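PDB 3NYB: Poly(A) RNA polymerase protein 2 from Saccharomyces cerevisiae, which probably adds short poly(A) tails to RNAs, targeting them for surveillance, as the polymerase subunit of the TRAMP complex with the zinc-knuckle protein Air2. Local coordinates for residues A[18-23]-A[309-314]; A[293-298]-A[317-322]. The protein carries 1 engineered substitution. All coordinates share one frame; numbering follows the deposited sequence.

Contact 1: A[18-23]-A[309-314]; sequences SDWLTF and KDRLGK
Trp20 reaches from helix 17-31 to the peptide backbone at Lys314 and the guanidinium group of Arg311, and both meet the edge of its indole near the ring plane. On the close side, the benzo edge (CZ2, CH2 and CZ3) is turned to the carbonyl oxygen of Lys314. The spacing from CH2 to this oxygen is too short in the model to trust, and no bond is inferred. Backbone separation is large (10.1 Å between Trp20 CA and Lys314 CA), so the indole spans most of the gap. The segment it meets leaves the weakly bonded helix 308-311 through a type II beta turn from Arg311 to Lys314. Gly313 takes the third position with positive phi (63°), and a weak bond from Lys314 N to Arg311 O (2.9 Å) closes the turn. This packs the C-terminal part of the chain on helix 17-31 in the helical region, near the N-terminal segment, where Gly313 N bonds to Asp10 OD2. The pyrrole side is looser. Arg311 NH2 stops 4.3 Å from Trp20 CD1, which lies obliquely to the guanidinium plane; with chi2 and chi4 extended, a bend at chi3 (90°) helps turn the group there. Arg311 also makes a cation-pi contact with Phe308 and a weak hydrogen bond to Gln14 O. Exposed Lys314 leads its side chain away from the helix, NZ donating to Asp310 O (3.2 Å).

Contact 2: A[293-298]-A[317-322]; sequences FDLLTN and LGNVIK
This is an apolar, partly buried contact between the long helix 282-304 and the loop after helix 308-311, in which Val320 packs against Leu295 and Leu296. One methyl does most of the work: Val320 CG2 lies 3.4 Å from Leu296 CD2 and 3.6 Å from Leu295 CB. It thus touches a branch end of one leucine and the base of the other. The valine's first torsion (chi1 -178°) sets CG1 anti to the backbone N and turns CG2 beside that nitrogen, the position from which it meets both helix residues. Leu296 and Val320 cross at about a right angle, while the nearest CA atoms, of Leu295 and Val320, are 6.4 Å apart. Residues 317-320 have helical backbone angles without the regular bonding of a helix, so the partner is an irregular helical turn. Leu317 O is gripped twice there, by Val320 N at 2.7 Å and by Ile321 N at 3.2 Å. In the fold this turn packs among several helices: Val320 also touches Phe170 of helix 160-173, and Leu317 rests on Leu21 and Ile25 of helix 17-31. From helix 282-304, Leu296 also packs on Leu218 and Phe222 of helix 214-228. At the exposed end the packing thins, with Leu295 CD2 still 4.4 Å from the amide oxygen OD1 of Asn319. The same helix also meets the partner protein, Asn298 OD1 being hydrogen-bonded to Arg20 NH1 of the AIR2 chain.

In the fold
Contacts 1 and 2 are centred 13 Å apart and meet directly, Leu21 CD1 lying 3.9 Å from Leu317 CD2. Their segments alternate along the chain: helix 17-31 comes first, then helix 282-304, then 309-314 and 317-322. The C-terminal segments therefore pack against both an early and a late helix, consistent with a helical central domain built from both ends of the chain, as in related poly(A) polymerases. AIR2 reaches both neighbourhoods, and Trp25 of the AIR2 chain packs on Ser18 and on Thr297. Neither contact uses the five-stranded sheet, which in this nucleotidyltransferase family carries the catalytic carboxylates. Contact 1 is about 26 Å and contact 2 about 18 Å from the centre of the chain, on the same side of it.

Contact 1: A[18-23]-A[309-314]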
loop_
_atom_site.group_PDB
_atom_site.type_symbol
_atom_site.label_atom_id
_atom_site.label_comp_id
_atom_site.label_asym_id
_atom_site.label_seq_id
_atom_site.Cartn_x
_atom_site.Cartn_y
_atom_site.Cartn_z
ATOM N N SER A 18 6.388 5.718 19.736
ATOM C CA SER A 18 5.535 4.903 18.880
ATOM C C SER A 18 4.081 5.340 18.949
ATOM O O SER A 18 3.231 4.795 18.249
ATOM C CB SER A 18 5.640 3.440 19.293
ATOM O OG SER A 18 5.466 3.311 20.698
ATOM N N ASP A 19 3.802 6.310 19.816
ATOM C CA ASP A 19 2.472 6.913 19.924
ATOM C C ASP A 19 2.446 8.230 19.157
ATOM O O ASP A 19 1.549 8.470 18.357
ATOM C CB ASP A 19 2.106 7.151 21.386
ATOM C CG ASP A 19 1.904 5.858 22.157
ATOM O OD1 ASP A 19 2.218 4.775 21.607
ATOM O OD2 ASP A 19 1.432 5.930 23.314
ATOM N N TRP A 20 3.416 9.088 19.454
ATOM C CA TRP A 20 3.858 10.147 18.560
ATOM C C TRP A 20 3.541 9.702 17.135
ATOM O O TRP A 20 2.739 10.323 16.421
ATOM C CB TRP A 20 5.378 10.264 18.694
ATOM C CG TRP A 20 6.025 11.625 18.556
ATOM C CD1 TRP A 20 7.066 12.118 19.309
ATOM C CD2 TRP A 20 5.714 12.643 17.592
ATOM N NE1 TRP A 20 7.406 13.379 18.883
ATOM C CE2 TRP A 20 6.605 13.716 17.850
ATOM C CE3 TRP A 20 4.781 12.743 16.573
ATOM C CZ2 TRP A 20 6.556 14.887 17.084
ATOM C CZ3 TRP A 20 4.747 13.915 15.825
ATOM C CH2 TRP A 20 5.627 14.968 16.088
ATOM N N LEU A 21 4.174 8.608 16.721
ATOM C CA LEU A 21 4.051 8.150 15.341
ATOM C C LEU A 21 2.608 7.830 14.954
ATOM O O LEU A 21 2.110 8.295 13.930
ATOM C CB LEU A 21 4.937 6.933 15.088
ATOM C CG LEU A 21 4.943 6.534 13.611
ATOM C CD1 LEU A 21 5.349 7.720 12.761
ATOM C CD2 LEU A 21 5.862 5.366 13.363
ATOM N N THR A 22 1.955 7.014 15.771
ATOM C CA THR A 22 0.579 6.635 15.537
ATOM C C THR A 22 -0.307 7.860 15.313
ATOM O O THR A 22 -1.070 7.921 14.353
ATOM C CB THR A 22 0.065 5.825 16.720
ATOM O OG1 THR A 22 0.685 4.532 16.696
ATOM C CG2 THR A 22 -1.451 5.679 16.662
ATOM N N PHE A 23 -0.181 8.843 16.196
ATOM C CA PHE A 23 -0.934 10.081 16.089
ATOM C C PHE A 23 -0.611 10.860 14.815
ATOM O O PHE A 23 -1.503 11.443 14.195
ATOM C CB PHE A 23 -0.688 10.961 17.315
ATOM C CG PHE A 23 -1.166 10.357 18.598
ATOM C CD1 PHE A 23 -2.225 9.463 18.605
ATOM C CD2 PHE A 23 -0.576 10.701 19.802
ATOM C CE1 PHE A 23 -2.678 8.905 19.793
ATOM C CE2 PHE A 23 -1.025 10.153 20.994
ATOM C CZ PHE A 23 -2.076 9.253 20.990
ATOM N N LYS A 309 12.595 20.314 24.071
ATOM C CA LYS A 309 12.689 21.560 23.312
ATOM C C LYS A 309 13.084 21.321 21.855
ATOM O O LYS A 309 12.712 22.089 20.968
ATOM C CB LYS A 309 13.682 22.525 23.968
ATOM C CG LYS A 309 13.126 23.300 25.153
ATOM C CD LYS A 309 14.097 24.383 25.599
ATOM C CE LYS A 309 13.465 25.326 26.616
ATOM N NZ LYS A 309 12.356 26.133 26.030
ATOM N N ASP A 310 13.847 20.260 21.612
ATOM C CA ASP A 310 14.300 19.935 20.264
ATOM C C ASP A 310 13.252 19.121 19.523
ATOM O O ASP A 310 13.342 18.932 18.312
ATOM C CB ASP A 310 15.607 19.144 20.314
ATOM C CG ASP A 310 16.774 19.977 20.801
ATOM O OD1 ASP A 310 17.235 20.855 20.039
ATOM O OD2 ASP A 310 17.239 19.742 21.939
ATOM N N ARG A 311 12.266 18.629 20.262
ATOM C CA ARG A 311 11.221 17.810 19.673
ATOM C C ARG A 311 10.074 18.686 19.179
ATOM O O ARG A 311 9.420 18.366 18.184
ATOM C CB ARG A 311 10.710 16.791 20.689
ATOM C CG ARG A 311 11.803 16.055 21.432
ATOM C CD ARG A 311 11.232 15.318 22.621
ATOM N NE ARG A 311 10.825 13.959 22.286
ATOM C CZ ARG A 311 10.033 13.206 23.042
ATOM N NH1 ARG A 311 9.543 13.687 24.173
ATOM N NH2 ARG A 311 9.724 11.978 22.662
ATOM N N LEU A 312 9.845 19.792 19.882
ATOM C CA LEU A 312 8.782 20.729 19.541
ATOM C C LEU A 312 8.648 20.918 18.034
ATOM O O LEU A 312 9.620 21.225 17.339
ATOM C CB LEU A 312 9.016 22.083 20.218
ATOM C CG LEU A 312 7.794 23.004 20.198
ATOM C CD1 LEU A 312 6.611 22.300 20.855
ATOM C CD2 LEU A 312 8.069 24.353 20.866
ATOM N N GLY A 313 7.432 20.716 17.539
ATOM C CA GLY A 313 7.113 20.907 16.135
ATOM C C GLY A 313 7.833 19.995 15.159
ATOM O O GLY A 313 7.997 20.350 13.992
ATOM N N LYS A 314 8.264 18.823 15.617
ATOM C CA LYS A 314 8.994 17.915 14.743
ATOM C C LYS A 314 8.082 16.874 14.127
ATOM O O LYS A 314 6.969 16.666 14.588
ATOM C CB LYS A 314 10.171 17.249 15.461
ATOM C CG LYS A 314 11.336 18.183 15.692
ATOM C CD LYS A 314 11.505 19.140 14.522
ATOM C CE LYS A 314 12.521 20.224 14.849
ATOM N NZ LYS A 314 13.824 19.617 15.227
#

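Contact 2: A[293-298]-A[317-322]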
loop_
_atom_site.group_PDB
_atom_site.type_symbol
_atom_site.label_atom_id
_atom_site.label_comp_id
_atom_site.label_asym_id
_atom_site.label_seq_id
_atom_site.Cartn_x
_atom_site.Cartn_y
_atom_site.Cartn_z
ATOM N N PHE A 293 12.228 1.626 6.869
ATOM C CA PHE A 293 12.518 1.107 8.196
ATOM C C PHE A 293 13.707 1.838 8.833
ATOM O O PHE A 293 13.608 2.334 9.952
ATOM C CB PHE A 293 12.806 -0.385 8.100
ATOM C CG PHE A 293 13.220 -0.997 9.386
ATOM C CD1 PHE A 293 12.297 -1.650 10.181
ATOM C CD2 PHE A 293 14.536 -0.926 9.808
ATOM C CE1 PHE A 293 12.675 -2.221 11.375
ATOM C CE2 PHE A 293 14.921 -1.490 11.001
ATOM C CZ PHE A 293 13.990 -2.141 11.787
ATOM N N ASP A 294 14.829 1.906 8.117
ATOM C CA ASP A 294 16.024 2.571 8.632
ATOM C C ASP A 294 15.719 4.004 9.044
ATOM O O ASP A 294 16.108 4.439 10.128
ATOM C CB ASP A 294 17.146 2.566 7.593
ATOM C CG ASP A 294 17.754 1.190 7.395
ATOM O OD1 ASP A 294 17.194 0.203 7.918
ATOM O OD2 ASP A 294 18.794 1.094 6.710
ATOM N N LEU A 295 15.019 4.731 8.174
ATOM C CA LEU A 295 14.694 6.133 8.419
ATOM C C LEU A 295 13.788 6.314 9.634
ATOM O O LEU A 295 14.080 7.126 10.516
ATOM C CB LEU A 295 14.046 6.752 7.182
ATOM C CG LEU A 295 14.958 7.047 5.984
ATOM C CD1 LEU A 295 14.196 7.013 4.667
ATOM C CD2 LEU A 295 15.647 8.380 6.159
ATOM N N LEU A 296 12.696 5.552 9.678
ATOM C CA LEU A 296 11.740 5.623 10.787
ATOM C C LEU A 296 12.368 5.280 12.136
ATOM O O LEU A 296 12.220 6.028 13.107
ATOM C CB LEU A 296 10.548 4.697 10.544
ATOM C CG LEU A 296 9.607 5.027 9.387
ATOM C CD1 LEU A 296 8.601 3.899 9.232
ATOM C CD2 LEU A 296 8.894 6.348 9.609
ATOM N N THR A 297 13.056 4.140 12.190
ATOM C CA THR A 297 13.689 3.681 13.420
ATOM C C THR A 297 14.797 4.630 13.866
ATOM O O THR A 297 14.888 4.970 15.048
ATOM C CB THR A 297 14.252 2.257 13.280
ATOM O OG1 THR A 297 15.318 2.250 12.323
ATOM C CG2 THR A 297 13.161 1.302 12.824
ATOM N N ASN A 298 15.636 5.061 12.929
ATOM C CA ASN A 298 16.708 5.997 13.262
ATOM C C ASN A 298 16.138 7.267 13.846
ATOM O O ASN A 298 16.637 7.789 14.838
ATOM C CB ASN A 298 17.540 6.342 12.030
ATOM C CG ASN A 298 18.547 5.276 11.701
ATOM O OD1 ASN A 298 18.895 4.453 12.549
ATOM N ND2 ASN A 298 19.020 5.276 10.464
ATOM N N LEU A 317 7.186 11.156 10.333
ATOM C CA LEU A 317 6.856 10.749 8.968
ATOM C C LEU A 317 7.504 11.647 7.917
ATOM O O LEU A 317 7.920 11.172 6.861
ATOM C CB LEU A 317 5.343 10.748 8.744
ATOM C CG LEU A 317 4.447 9.735 9.422
ATOM C CD1 LEU A 317 2.982 10.066 9.138
ATOM C CD2 LEU A 317 4.784 8.356 8.913
ATOM N N GLY A 318 7.585 12.937 8.215
ATOM C CA GLY A 318 7.907 13.953 7.226
ATOM C C GLY A 318 8.978 13.622 6.199
ATOM O O GLY A 318 8.790 13.876 5.009
ATOM N N ASN A 319 10.110 13.086 6.647
ATOM C CA ASN A 319 11.209 12.804 5.735
ATOM C C ASN A 319 11.119 11.413 5.093
ATOM O O ASN A 319 11.798 11.129 4.108
ATOM C CB ASN A 319 12.558 13.014 6.426
ATOM C CG ASN A 319 13.719 13.071 5.433
ATOM O OD1 ASN A 319 13.936 12.137 4.664
ATOM N ND2 ASN A 319 14.467 14.165 5.450
ATOM N N VAL A 320 10.271 10.539 5.629
ATOM C CA VAL A 320 10.169 9.191 5.044
ATOM C C VAL A 320 9.272 9.207 3.802
ATOM O O VAL A 320 9.688 8.823 2.694
ATOM C CB VAL A 320 9.723 8.108 6.070
ATOM C CG1 VAL A 320 9.680 6.728 5.438
ATOM C CG2 VAL A 320 10.678 8.070 7.259
ATOM N N ILE A 321 8.019 9.604 4.019
ATOM C CA ILE A 321 7.105 9.980 2.944
ATOM C C ILE A 321 7.674 11.285 2.426
ATOM O O ILE A 321 8.491 11.907 3.135
ATOM C CB ILE A 321 5.715 10.307 3.492
ATOM C CG1 ILE A 321 5.757 11.605 4.305
ATOM C CG2 ILE A 321 5.213 9.200 4.373
ATOM C CD1 ILE A 321 4.404 12.040 4.884
ATOM N N LYS A 322 7.288 11.734 1.235
ATOM C CA LYS A 322 7.750 13.078 0.858
ATOM C C LYS A 322 6.618 14.080 0.886
ATOM O O LYS A 322 6.464 14.845 1.841
ATOM C CB LYS A 322 8.445 13.096 -0.488
ATOM C CG LYS A 322 9.880 12.599 -0.401
ATOM C CD LYS A 322 10.398 12.648 1.021
ATOM C CE LYS A 322 11.921 12.726 1.049
ATOM N NZ LYS A 322 12.443 14.119 1.181
#